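Long-range contacts in YjbQ family protein (Aeropyrum pernix, PDB 2P6H), which is of unknown function but belongs to the YjbQ (UPF0047) family and assembles from three copies of its chain: residues G4-K9 against G21-W26; L37-P42 against R125-L130; A47-E52 against L115-D120; V16-G21 against W111-F116. All coordinates share one frame; numbering follows the deposited sequence.

Contacts 2 and 3 are buried and each joins two antiparallel strands, contact 2 in the five-stranded sheet and contact 3 in the three-stranded one. Contact 4 holds the other side of strand 113-118, so contacts 3 and 4 share Leu115 and Phe116 and complete the small sheet. It is mostly buried, yet it adds a salt bridge and the start of helix 20-28. Contact 1 lies at the surface, where that helix rests on edge strand 2-9 through ring, methyl and lysine contacts rather than a backbone ladder. Phe116 packs on Arg125 and Val127, joining the two sheets. Contacts 2, 3 and 4 also reach neighbouring subunits.

Contact 1 (G4-K9 against G21-W26). With SO4 (sulfate ion), chain E.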
loop_
_atom_site.group_PDB
_atom_site.type_symbol
_atom_site.label_atom_id
_atom_site.label_comp_id
_atom_site.label_asym_id
_atom_site.label_seq_id
_atom_site.Cartn_x
_atom_site.Cartn_y
_atom_site.Cartn_z
ATOM N N GLY A 4 16.507 12.722 -3.247
ATOM C CA GLY A 4 16.530 13.668 -2.149
ATOM C C GLY A 4 15.888 13.151 -0.876
ATOM O O GLY A 4 15.381 12.031 -0.825
ATOM N N SER A 5 15.909 13.979 0.159
ATOM C CA SER A 5 15.324 13.600 1.440
ATOM C C SER A 5 15.206 14.805 2.349
ATOM O O SER A 5 15.840 15.835 2.122
ATOM C CB SER A 5 16.203 12.564 2.134
ATOM O OG SER A 5 17.372 13.183 2.647
ATOM N N PHE A 6 14.383 14.668 3.381
ATOM C CA PHE A 6 14.212 15.713 4.367
ATOM C C PHE A 6 13.832 15.075 5.683
ATOM O O PHE A 6 13.324 13.968 5.742
ATOM C CB PHE A 6 13.149 16.748 3.899
ATOM C CG PHE A 6 11.749 16.167 3.741
ATOM C CD1 PHE A 6 10.938 15.989 4.858
ATOM C CD2 PHE A 6 11.255 15.905 2.472
ATOM C CE1 PHE A 6 9.627 15.532 4.694
ATOM C CE2 PHE A 6 9.940 15.447 2.319
ATOM C CZ PHE A 6 9.122 15.261 3.427
ATOM N N THR A 7 14.156 15.783 6.788
ATOM C CA THR A 7 13.823 15.220 8.097
ATOM C C THR A 7 12.515 15.732 8.606
ATOM O O THR A 7 12.043 16.795 8.224
ATOM C CB THR A 7 14.818 15.704 9.103
ATOM O OG1 THR A 7 14.793 17.132 9.137
ATOM C CG2 THR A 7 16.225 15.242 8.713
ATOM N N VAL A 8 11.935 14.896 9.478
ATOM C CA VAL A 8 10.658 15.200 10.097
ATOM C C VAL A 8 10.804 14.892 11.571
ATOM O O VAL A 8 10.985 13.745 11.978
ATOM C CB VAL A 8 9.555 14.307 9.487
ATOM C CG1 VAL A 8 8.234 14.550 10.233
ATOM C CG2 VAL A 8 9.356 14.613 8.014
ATOM N N LYS A 9 10.750 15.949 12.366
ATOM C CA LYS A 9 10.870 15.842 13.801
ATOM C C LYS A 9 9.497 15.618 14.403
ATOM O O LYS A 9 8.621 16.471 14.349
ATOM C CB LYS A 9 11.466 17.148 14.333
ATOM C CG LYS A 9 11.976 17.012 15.770
ATOM C CD LYS A 9 11.231 17.931 16.742
ATOM C CE LYS A 9 12.074 18.307 17.966
ATOM N NZ LYS A 9 11.469 17.747 19.173
ATOM N N GLY A 21 4.131 20.023 1.836
ATOM C CA GLY A 21 4.930 21.191 1.509
ATOM C C GLY A 21 6.371 20.884 1.152
ATOM O O GLY A 21 6.864 21.295 0.100
ATOM N N LYS A 22 7.055 20.164 2.033
ATOM C CA LYS A 22 8.455 19.802 1.823
ATOM C C LYS A 22 8.650 18.953 0.561
ATOM O O LYS A 22 9.658 19.039 -0.129
ATOM C CB LYS A 22 8.935 19.025 3.051
ATOM C CG LYS A 22 9.077 19.916 4.286
ATOM C CD LYS A 22 9.462 19.111 5.527
ATOM C CE LYS A 22 9.800 20.001 6.725
ATOM N NZ LYS A 22 9.665 19.229 7.959
ATOM N N VAL A 23 7.687 18.089 0.256
ATOM C CA VAL A 23 7.808 17.241 -0.931
ATOM C C VAL A 23 7.763 18.071 -2.201
ATOM O O VAL A 23 8.552 17.889 -3.120
ATOM C CB VAL A 23 6.652 16.238 -0.966
ATOM C CG1 VAL A 23 6.632 15.511 -2.309
ATOM C CG2 VAL A 23 6.811 15.223 0.151
ATOM N N GLU A 24 6.817 19.001 -2.267
ATOM C CA GLU A 24 6.667 19.867 -3.420
ATOM C C GLU A 24 7.905 20.747 -3.584
ATOM O O GLU A 24 8.335 21.060 -4.686
ATOM C CB GLU A 24 5.406 20.722 -3.219
ATOM C CG GLU A 24 4.125 19.876 -3.173
ATOM C CD GLU A 24 2.900 20.772 -3.087
ATOM O OE1 GLU A 24 2.929 21.735 -2.335
ATOM O OE2 GLU A 24 1.923 20.492 -3.781
ATOM N N GLU A 25 8.476 21.141 -2.449
ATOM C CA GLU A 25 9.668 21.940 -2.416
ATOM C C GLU A 25 10.728 21.266 -3.255
ATOM O O GLU A 25 11.148 21.767 -4.291
ATOM C CB GLU A 25 10.136 22.025 -0.968
ATOM C CG GLU A 25 10.212 23.465 -0.468
ATOM C CD GLU A 25 10.972 23.488 0.834
ATOM O OE1 GLU A 25 12.126 23.080 0.846
ATOM O OE2 GLU A 25 10.392 23.889 1.840
ATOM N N TRP A 26 11.121 20.095 -2.769
ATOM C CA TRP A 26 12.130 19.277 -3.432
ATOM C C TRP A 26 11.758 19.077 -4.893
ATOM O O TRP A 26 12.556 19.167 -5.801
ATOM C CB TRP A 26 12.216 17.911 -2.728
ATOM C CG TRP A 26 13.295 17.079 -3.334
ATOM C CD1 TRP A 26 14.684 17.201 -3.100
ATOM C CD2 TRP A 26 13.144 16.019 -4.322
ATOM N NE1 TRP A 26 15.433 16.345 -3.837
ATOM C CE2 TRP A 26 14.461 15.569 -4.646
ATOM C CE3 TRP A 26 12.058 15.434 -4.953
ATOM C CZ2 TRP A 26 14.636 14.563 -5.575
ATOM C CZ3 TRP A 26 12.244 14.426 -5.883
ATOM C CH2 TRP A 26 13.541 13.992 -6.199
HETATM S S SO4 E . 10.610 19.980 11.321
HETATM O O1 SO4 E . 10.613 20.885 10.221
HETATM O O2 SO4 E . 10.023 20.378 12.552
HETATM O O3 SO4 E . 12.081 19.587 11.624
HETATM O O4 SO4 E . 9.988 18.717 10.972
#
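Phe6 and Lys22 meet because of their torsions. The CG of Phe6 sits between its backbone N and carbonyl carbon (chi1 64°), which turns the ring toward the helix. Lys22 places CG anti to its carbonyl carbon (chi1 -71°) and then runs out extended across the ring. CB of Lys22 lies over the ring centre of Phe6, 3.7 Å from the centroid and 7° off the normal, a CH-pi contact. Further out, CD of Lys22 touches CD1 of Phe6 at 3.5 Å. Val23 meets the same ring at its edge, with CG2 3.8 Å from CE2 of Phe6. Without the ring, as with an alanine here, the aliphatic part of Lys22 would probably lose its apolar surface and a gap would open beside Val23.

The lysine ammonium reaches beyond the ring. NZ of Lys22 makes a weak hydrogen bond to O of Thr7 and a firmer one, 3.0 Å, to O1 of a sulfate ion. The backbone N of Lys9 donates to O4 of the same sulfate at 3.2 Å, nearly straight. Strand and helix thus grip one anion, which probably came from the crystallisation liquor.

At the other end, CA of Gly4 packs obliquely on the indole of Trp26, 3.3 Å from NE1. Trp26 also touches Leu129 and Leu37, and Phe6 also packs on Val127. The arrangement is that of a helix packed on an antiparallel sheet: helix 20-28 runs roughly antiparallel to edge strand 2-9 and covers part of one face of the five-stranded sheet.

Contact 2 (L37-P42 against R125-L130); sequences LVVYVP and RTVNLL. With SO4 (sulfate ion), chain C.
The ring of Tyr40 lies against the side chain of Asn128, its cross-strand neighbour. CB of Asn128 stands over one ring face, 3.5 Å from the centroid and displaced toward the rim, a CH-pi contact. The amide plane of Asn128 is turned 61° from the ring. A chi1 of 62°, with CG flanked by N and C of the backbone, swings the Tyr40 ring over the partner strand. Its OH bonds to Ser107 of the second subunit and to a water at 2.7 Å, which donates to O of Leu129. A leucine in its place would probably leave Ser107 of that subunit and the water without their hydroxyl partner, and CB of Asn128 without a ring face.

Strands 35-40 and 124-133 are neighbours in the five-stranded antiparallel sheet. Val38 with Leu130 and Tyr40 with Asn128 are hydrogen-bonded pairs. The shortest of their four bonds runs from N of Asn128 to O of Tyr40 at 2.7 Å.

On the opposite face, Val39 and Leu129 lie side by side and point the same way. CG1 of Val39 also touches CG1 of Val127 at 3.9 Å. Pro42 crosses Asn128 at about a right angle, with CD 3.8 Å from OD1.

Further along, NH1 of Arg125 gives a sulfate O3 a 2.9 Å bond at the guanidinium edge. Thr44 and Thr45 bind the same ion. NE of Arg125 forms a salt bridge with Glu118, and NH2 bonds to Thr45.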
loop_
_atom_site.group_PDB
_atom_site.type_symbol
_atom_site.label_atom_id
_atom_site.label_comp_id
_atom_site.label_asym_id
_atom_site.label_seq_id
_atom_site.Cartn_x
_atom_site.Cartn_y
_atom_site.Cartn_z
ATOM N N LEU A 37 6.906 10.291 -8.757
ATOM C CA LEU A 37 7.617 10.624 -7.582
ATOM C C LEU A 37 7.375 9.501 -6.612
ATOM O O LEU A 37 6.270 8.986 -6.494
ATOM C CB LEU A 37 7.000 11.906 -7.050
ATOM C CG LEU A 37 7.370 12.118 -5.593
ATOM C CD1 LEU A 37 8.822 12.567 -5.473
ATOM C CD2 LEU A 37 6.502 13.150 -4.873
ATOM N N VAL A 38 8.440 9.049 -5.951
ATOM C CA VAL A 38 8.242 8.035 -4.914
ATOM C C VAL A 38 8.610 8.638 -3.597
ATOM O O VAL A 38 9.702 9.153 -3.403
ATOM C CB VAL A 38 9.138 6.794 -5.133
ATOM C CG1 VAL A 38 8.866 5.757 -4.044
ATOM C CG2 VAL A 38 8.852 6.179 -6.490
ATOM N N VAL A 39 7.615 8.643 -2.704
ATOM C CA VAL A 39 7.799 9.109 -1.354
ATOM C C VAL A 39 7.878 7.905 -0.480
ATOM O O VAL A 39 6.982 7.071 -0.444
ATOM C CB VAL A 39 6.589 9.936 -0.919
ATOM C CG1 VAL A 39 6.835 10.525 0.468
ATOM C CG2 VAL A 39 6.351 11.062 -1.908
ATOM N N TYR A 40 8.967 7.745 0.257
ATOM C CA TYR A 40 9.096 6.576 1.107
ATOM C C TYR A 40 9.925 6.866 2.347
ATOM O O TYR A 40 10.760 7.768 2.382
ATOM C CB TYR A 40 9.693 5.401 0.299
ATOM C CG TYR A 40 11.072 5.693 -0.213
ATOM C CD1 TYR A 40 11.279 6.653 -1.204
ATOM C CD2 TYR A 40 12.162 4.942 0.242
ATOM C CE1 TYR A 40 12.553 6.876 -1.719
ATOM C CE2 TYR A 40 13.437 5.161 -0.279
ATOM C CZ TYR A 40 13.628 6.139 -1.253
ATOM O OH TYR A 40 14.894 6.354 -1.773
ATOM N N VAL A 41 9.620 6.110 3.409
ATOM C CA VAL A 41 10.349 6.264 4.645
ATOM C C VAL A 41 11.098 4.948 4.951
ATOM O O VAL A 41 10.613 3.853 4.694
ATOM C CB VAL A 41 9.350 6.715 5.764
ATOM C CG1 VAL A 41 8.390 7.767 5.213
ATOM C CG2 VAL A 41 8.558 5.524 6.267
ATOM N N PRO A 42 12.343 5.069 5.403
ATOM C CA PRO A 42 13.171 3.916 5.715
ATOM C C PRO A 42 12.895 3.360 7.129
ATOM O O PRO A 42 13.643 2.544 7.649
ATOM C CB PRO A 42 14.589 4.442 5.655
ATOM C CG PRO A 42 14.471 5.819 6.286
ATOM C CD PRO A 42 13.117 6.295 5.604
ATOM N N ARG A 125 12.806 11.861 12.344
ATOM C CA ARG A 125 12.577 10.939 11.242
ATOM C C ARG A 125 13.030 11.437 9.871
ATOM O O ARG A 125 13.361 12.603 9.706
ATOM C CB ARG A 125 11.102 10.590 11.201
ATOM C CG ARG A 125 10.570 9.973 12.472
ATOM C CD ARG A 125 11.245 8.640 12.816
ATOM N NE ARG A 125 10.318 7.806 13.573
ATOM C CZ ARG A 125 10.449 6.493 13.724
ATOM N NH1 ARG A 125 11.489 5.858 13.179
ATOM N NH2 ARG A 125 9.504 5.791 14.358
ATOM N N THR A 126 13.056 10.533 8.897
ATOM C CA THR A 126 13.489 10.842 7.528
ATOM C C THR A 126 12.454 10.435 6.487
ATOM O O THR A 126 11.764 9.432 6.617
ATOM C CB THR A 126 14.780 10.093 7.232
ATOM O OG1 THR A 126 15.794 10.537 8.136
ATOM C CG2 THR A 126 15.234 10.382 5.798
ATOM N N VAL A 127 12.322 11.292 5.458
ATOM C CA VAL A 127 11.506 10.949 4.302
ATOM C C VAL A 127 12.387 11.025 3.093
ATOM O O VAL A 127 13.062 12.027 2.866
ATOM C CB VAL A 127 10.397 11.992 4.133
ATOM C CG1 VAL A 127 9.639 11.727 2.821
ATOM C CG2 VAL A 127 9.423 11.940 5.284
ATOM N N ASN A 128 12.432 9.914 2.359
ATOM C CA ASN A 128 13.266 9.886 1.187
ATOM C C ASN A 128 12.405 10.131 -0.057
ATOM O O ASN A 128 11.223 9.811 -0.084
ATOM C CB ASN A 128 13.922 8.487 1.103
ATOM C CG ASN A 128 14.983 8.326 2.177
ATOM O OD1 ASN A 128 15.258 7.233 2.658
ATOM N ND2 ASN A 128 15.620 9.460 2.539
ATOM N N LEU A 129 13.013 10.723 -1.079
ATOM C CA LEU A 129 12.276 11.081 -2.286
ATOM C C LEU A 129 13.053 10.683 -3.530
ATOM O O LEU A 129 14.278 10.786 -3.579
ATOM C CB LEU A 129 12.020 12.597 -2.330
ATOM C CG LEU A 129 11.389 13.232 -1.082
ATOM C CD1 LEU A 129 11.510 14.741 -1.114
ATOM C CD2 LEU A 129 9.931 12.808 -0.981
ATOM N N LEU A 130 12.322 10.217 -4.534
ATOM C CA LEU A 130 12.915 9.790 -5.802
ATOM C C LEU A 130 12.050 10.276 -6.946
ATOM O O LEU A 130 10.844 10.068 -6.978
ATOM C CB LEU A 130 13.023 8.249 -5.839
ATOM C CG LEU A 130 13.625 7.689 -7.156
ATOM C CD1 LEU A 130 14.263 6.312 -6.967
ATOM C CD2 LEU A 130 12.583 7.530 -8.262
HETATM S S SO4 C . 12.940 2.215 12.672
HETATM O O1 SO4 C . 12.926 1.624 14.091
HETATM O O2 SO4 C . 14.094 3.076 12.417
HETATM O O3 SO4 C . 11.759 3.042 12.443
HETATM O O4 SO4 C . 12.950 1.149 11.678
HETATM O O HOH W 1 16.163 8.641 -2.375
#

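Contact 3 (A47-E52 against L115-D120); sequences AVAVNE and LFVEMD
Ala47 and Val117 face each other as a hydrogen-bonded antiparallel pair. N of Ala47 donates to O of Val117 at 2.9 Å. In return N of Val117 meets O of Ala47 at 2.8 Å from well above the carbonyl plane. Ala49 and Leu115 form the second such pair. Their bond from N of Ala49 lies in the carbonyl plane of Leu115. Between these pairs, CA of Val48 makes a CH...O contact with O of Leu115 at 3.3 Å.

The side chains of Ala47, Ala49 and Val117 share one face of the sheet. Met119 bends at chi3 (-87°) and brings CE to 3.8 Å from CB of Ala47. CD1 of Leu115 packs on CB of Asn51 at 4.0 Å.

The next shell fixes the two ends. OE1 of Glu118 accepts from N of Asp120 at 2.8 Å, which holds the turn after the strand. OE2 of Glu118 is bonded to Thr10. At the far end, OD1 of Asn51 accepts from N of Glu52 and from His87 of the third subunit, while ND2 bonds to O of Thr44 of that subunit. Ile93 of helix 84-93 and Ile65 of helix 55-69 cover the face of Ala47 and Val117. This is one of the two pairings of a three-stranded antiparallel sheet, middle strand 113-118 with strand 46-51, with helices packed on one face and a subunit boundary at one end.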
loop_
_atom_site.group_PDB
_atom_site.type_symbol
_atom_site.label_atom_id
_atom_site.label_comp_id
_atom_site.label_asym_id
_atom_site.label_seq_id
_atom_site.Cartn_x
_atom_site.Cartn_y
_atom_site.Cartn_z
ATOM N N ALA A 47 5.155 5.383 9.133
ATOM C CA ALA A 47 4.598 5.089 7.815
ATOM C C ALA A 47 4.233 6.377 7.088
ATOM O O ALA A 47 4.400 7.474 7.608
ATOM C CB ALA A 47 3.347 4.213 7.981
ATOM N N VAL A 48 3.793 6.230 5.829
ATOM C CA VAL A 48 3.285 7.380 5.090
ATOM C C VAL A 48 1.988 7.007 4.427
ATOM O O VAL A 48 1.816 5.914 3.911
ATOM C CB VAL A 48 4.263 7.814 3.990
ATOM C CG1 VAL A 48 4.732 6.599 3.195
ATOM C CG2 VAL A 48 3.557 8.771 3.036
ATOM N N ALA A 49 1.055 7.957 4.505
ATOM C CA ALA A 49 -0.240 7.753 3.920
ATOM C C ALA A 49 -0.650 8.986 3.151
ATOM O O ALA A 49 -0.072 10.056 3.287
ATOM C CB ALA A 49 -1.208 7.541 5.062
ATOM N N VAL A 50 -1.690 8.850 2.351
ATOM C CA VAL A 50 -2.233 9.994 1.638
ATOM C C VAL A 50 -3.675 10.161 1.985
ATOM O O VAL A 50 -4.496 9.274 1.788
ATOM C CB VAL A 50 -2.183 9.739 0.147
ATOM C CG1 VAL A 50 -2.894 10.869 -0.596
ATOM C CG2 VAL A 50 -0.739 9.666 -0.316
ATOM N N ASN A 51 -3.995 11.309 2.569
ATOM C CA ASN A 51 -5.383 11.607 2.900
ATOM C C ASN A 51 -5.518 13.078 3.275
ATOM O O ASN A 51 -4.650 13.897 3.006
ATOM C CB ASN A 51 -5.811 10.714 4.077
ATOM C CG ASN A 51 -7.284 10.361 3.978
ATOM O OD1 ASN A 51 -8.160 11.113 4.395
ATOM N ND2 ASN A 51 -7.546 9.170 3.412
ATOM N N GLU A 52 -6.655 13.438 3.863
ATOM C CA GLU A 52 -6.953 14.832 4.193
ATOM C C GLU A 52 -6.276 15.308 5.473
ATOM O O GLU A 52 -6.328 14.631 6.507
ATOM C CB GLU A 52 -8.472 15.024 4.309
ATOM C CG GLU A 52 -8.917 16.469 4.191
ATOM C CD GLU A 52 -10.441 16.641 4.178
ATOM O OE1 GLU A 52 -11.172 15.691 3.784
ATOM O OE2 GLU A 52 -10.904 17.744 4.548
ATOM N N LEU A 115 0.887 12.467 4.273
ATOM C CA LEU A 115 0.960 12.447 5.723
ATOM C C LEU A 115 1.994 11.488 6.296
ATOM O O LEU A 115 2.004 10.301 5.969
ATOM C CB LEU A 115 -0.413 12.079 6.298
ATOM C CG LEU A 115 -1.576 12.923 5.754
ATOM C CD1 LEU A 115 -2.893 12.416 6.288
ATOM C CD2 LEU A 115 -1.370 14.384 6.148
ATOM N N PHE A 116 2.868 12.011 7.148
ATOM C CA PHE A 116 3.862 11.187 7.817
ATOM C C PHE A 116 3.125 10.662 9.046
ATOM O O PHE A 116 2.527 11.436 9.800
ATOM C CB PHE A 116 5.062 12.014 8.280
ATOM C CG PHE A 116 6.165 11.179 8.871
ATOM C CD1 PHE A 116 6.123 10.796 10.205
ATOM C CD2 PHE A 116 7.234 10.752 8.084
ATOM C CE1 PHE A 116 7.126 10.001 10.754
ATOM C CE2 PHE A 116 8.249 9.954 8.623
ATOM C CZ PHE A 116 8.194 9.579 9.961
ATOM N N VAL A 117 3.158 9.351 9.238
ATOM C CA VAL A 117 2.496 8.755 10.382
ATOM C C VAL A 117 3.508 8.194 11.357
ATOM O O VAL A 117 4.099 7.144 11.146
ATOM C CB VAL A 117 1.644 7.610 9.878
ATOM C CG1 VAL A 117 0.858 6.995 11.035
ATOM C CG2 VAL A 117 0.675 8.109 8.822
ATOM N N GLU A 118 3.744 8.926 12.445
ATOM C CA GLU A 118 4.696 8.514 13.486
ATOM C C GLU A 118 3.982 7.621 14.505
ATOM O O GLU A 118 2.903 7.969 14.997
ATOM C CB GLU A 118 5.260 9.754 14.199
ATOM C CG GLU A 118 6.152 9.471 15.406
ATOM C CD GLU A 118 7.396 8.677 15.045
ATOM O OE1 GLU A 118 7.296 7.437 14.911
ATOM O OE2 GLU A 118 8.471 9.290 14.883
ATOM N N MET A 119 4.575 6.473 14.820
ATOM C CA MET A 119 3.964 5.570 15.784
ATOM C C MET A 119 4.914 5.222 16.929
ATOM O O MET A 119 4.545 4.496 17.858
ATOM C CB MET A 119 3.458 4.308 15.073
ATOM C CG MET A 119 2.293 4.629 14.134
ATOM S SD MET A 119 1.752 3.299 13.065
ATOM C CE MET A 119 2.860 3.512 11.673
ATOM N N ASP A 120 6.131 5.760 16.865
ATOM C CA ASP A 120 7.131 5.518 17.919
ATOM C C ASP A 120 7.945 6.785 18.183
ATOM O O ASP A 120 9.162 6.760 18.313
ATOM C CB ASP A 120 8.065 4.360 17.492
ATOM C CG ASP A 120 8.922 3.854 18.672
ATOM O OD1 ASP A 120 8.454 3.963 19.807
ATOM O OD2 ASP A 120 10.026 3.372 18.437
#

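Contact 4 (V16-G21 against W111-F116)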
loop_
_atom_site.group_PDB
_atom_site.type_symbol
_atom_site.label_atom_id
_atom_site.label_comp_id
_atom_site.label_asym_id
_atom_site.label_seq_id
_atom_site.Cartn_x
_atom_site.Cartn_y
_atom_site.Cartn_z
ATOM N N VAL A 16 0.376 12.319 13.444
ATOM C CA VAL A 16 0.262 12.398 11.995
ATOM C C VAL A 16 0.677 13.805 11.596
ATOM O O VAL A 16 0.183 14.779 12.176
ATOM C CB VAL A 16 -1.182 12.143 11.533
ATOM C CG1 VAL A 16 -1.291 12.368 10.033
ATOM C CG2 VAL A 16 -1.614 10.734 11.901
ATOM N N LEU A 17 1.585 13.903 10.627
ATOM C CA LEU A 17 2.085 15.195 10.166
ATOM C C LEU A 17 1.909 15.348 8.659
ATOM O O LEU A 17 2.166 14.413 7.913
ATOM C CB LEU A 17 3.581 15.348 10.472
ATOM C CG LEU A 17 4.027 15.159 11.921
ATOM C CD1 LEU A 17 5.512 15.432 12.062
ATOM C CD2 LEU A 17 3.245 16.112 12.793
ATOM N N ASP A 18 1.472 16.532 8.229
ATOM C CA ASP A 18 1.308 16.860 6.808
ATOM C C ASP A 18 2.657 17.369 6.281
ATOM O O ASP A 18 3.097 18.479 6.623
ATOM C CB ASP A 18 0.264 17.964 6.631
ATOM C CG ASP A 18 0.033 18.332 5.169
ATOM O OD1 ASP A 18 0.791 17.880 4.279
ATOM O OD2 ASP A 18 -0.925 19.090 4.906
ATOM N N VAL A 19 3.312 16.569 5.447
ATOM C CA VAL A 19 4.625 16.957 4.898
ATOM C C VAL A 19 4.546 17.277 3.398
ATOM O O VAL A 19 5.545 17.325 2.692
ATOM C CB VAL A 19 5.668 15.841 5.154
ATOM C CG1 VAL A 19 5.829 15.612 6.656
ATOM C CG2 VAL A 19 5.225 14.550 4.494
ATOM N N THR A 20 3.346 17.512 2.878
ATOM C CA THR A 20 3.156 17.851 1.451
ATOM C C THR A 20 4.061 18.988 1.004
ATOM O O THR A 20 4.657 18.959 -0.064
ATOM C CB THR A 20 1.715 18.288 1.190
ATOM O OG1 THR A 20 0.825 17.359 1.814
ATOM C CG2 THR A 20 1.436 18.304 -0.316
ATOM N N GLY A 21 4.131 20.023 1.836
ATOM C CA GLY A 21 4.930 21.191 1.509
ATOM C C GLY A 21 6.371 20.884 1.152
ATOM O O GLY A 21 6.864 21.295 0.100
ATOM N N TRP A 111 -8.281 17.136 -2.113
ATOM C CA TRP A 111 -8.129 17.051 -0.659
ATOM C C TRP A 111 -7.059 16.078 -0.168
ATOM O O TRP A 111 -6.963 15.821 1.032
ATOM C CB TRP A 111 -9.480 16.682 -0.038
ATOM C CG TRP A 111 -10.612 17.423 -0.685
ATOM C CD1 TRP A 111 -11.565 16.908 -1.515
ATOM C CD2 TRP A 111 -10.833 18.835 -0.644
ATOM N NE1 TRP A 111 -12.363 17.914 -2.005
ATOM C CE2 TRP A 111 -11.934 19.108 -1.485
ATOM C CE3 TRP A 111 -10.201 19.896 0.015
ATOM C CZ2 TRP A 111 -12.420 20.405 -1.685
ATOM C CZ3 TRP A 111 -10.687 21.190 -0.185
ATOM C CH2 TRP A 111 -11.787 21.429 -1.029
ATOM N N GLN A 112 -6.263 15.534 -1.087
ATOM C CA GLN A 112 -5.205 14.595 -0.712
ATOM C C GLN A 112 -3.925 15.306 -0.303
ATOM O O GLN A 112 -3.496 16.266 -0.945
ATOM C CB GLN A 112 -4.885 13.639 -1.868
ATOM C CG GLN A 112 -6.028 12.702 -2.241
ATOM C CD GLN A 112 -5.640 11.693 -3.317
ATOM O OE1 GLN A 112 -4.954 12.028 -4.287
ATOM N NE2 GLN A 112 -6.094 10.453 -3.153
ATOM N N ARG A 113 -3.315 14.821 0.771
ATOM C CA ARG A 113 -2.072 15.365 1.258
ATOM C C ARG A 113 -1.169 14.231 1.692
ATOM O O ARG A 113 -1.614 13.133 2.003
ATOM C CB ARG A 113 -2.382 16.272 2.449
ATOM C CG ARG A 113 -3.292 17.441 2.070
ATOM C CD ARG A 113 -2.491 18.685 1.668
ATOM N NE ARG A 113 -3.389 19.781 1.294
ATOM C CZ ARG A 113 -3.278 20.932 1.981
ATOM N NH1 ARG A 113 -2.385 21.043 2.950
ATOM N NH2 ARG A 113 -4.070 21.963 1.678
ATOM N N ILE A 114 0.133 14.474 1.707
ATOM C CA ILE A 114 1.114 13.472 2.097
ATOM C C ILE A 114 1.298 13.526 3.591
ATOM O O ILE A 114 1.812 14.489 4.146
ATOM C CB ILE A 114 2.468 13.738 1.408
ATOM C CG1 ILE A 114 2.276 13.767 -0.110
ATOM C CG2 ILE A 114 3.451 12.598 1.738
ATOM C CD1 ILE A 114 3.405 14.278 -1.006
ATOM N N LEU A 115 0.887 12.467 4.273
ATOM C CA LEU A 115 0.960 12.447 5.723
ATOM C C LEU A 115 1.994 11.488 6.296
ATOM O O LEU A 115 2.004 10.301 5.969
ATOM C CB LEU A 115 -0.413 12.079 6.298
ATOM C CG LEU A 115 -1.576 12.923 5.754
ATOM C CD1 LEU A 115 -2.893 12.416 6.288
ATOM C CD2 LEU A 115 -1.370 14.384 6.148
ATOM N N PHE A 116 2.868 12.011 7.148
ATOM C CA PHE A 116 3.862 11.187 7.817
ATOM C C PHE A 116 3.125 10.662 9.046
ATOM O O PHE A 116 2.527 11.436 9.800
ATOM C CB PHE A 116 5.062 12.014 8.280
ATOM C CG PHE A 116 6.165 11.179 8.871
ATOM C CD1 PHE A 116 6.123 10.796 10.205
ATOM C CD2 PHE A 116 7.234 10.752 8.084
ATOM C CE1 PHE A 116 7.126 10.001 10.754
ATOM C CE2 PHE A 116 8.249 9.954 8.623
ATOM C CZ PHE A 116 8.194 9.579 9.961
#
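At Leu17 and Phe116, strand 16-18 runs antiparallel to strand 113-116, the short axes at 142°. N of Leu17 reaches O of Phe116 at 2.8 Å, and N of Phe116 reaches O of Leu17 at 2.6 Å. Asp18 and Leu115 follow as a non-hydrogen-bonded pair. N of Val19 then donates to O of Ile114 at 2.9 Å, as the chain turns from strand into helix.

Asp18 shapes this turn. Its CG is anti to the backbone N (chi1 -179°), which sets the carboxylate beside the carbonyl carbon, toward the residues that follow. OD1 accepts from N of Thr20 at 2.9 Å, an Asx turn, and from the hydroxyl of Thr20, which meets it on the syn side. OG1 of Thr20 in turn accepts from N of Ile114 at 3.0 Å. The motif thus ties the beginning of helix 20-28 to strand 113-118, the middle strand of the three-stranded sheet.

OD2 of Asp18 forms a salt bridge with NH1 of Arg113, 3.1 Å away at the guanidinium edge. The two planar groups are turned 53° apart. The alkyl part of Arg113 passes across Thr20 at about a right angle.

CG2 of Val19 meets CG2 of Ile114 at 3.8 Å, and CG1 of Val19 rests on CB of Phe116. CG1 of Val16 touches CB of Leu115 at 3.8 Å. Val16 also packs on Met58, Ile61 and Val62 of helix 55-69, and Val19 on Phe6 and Val8.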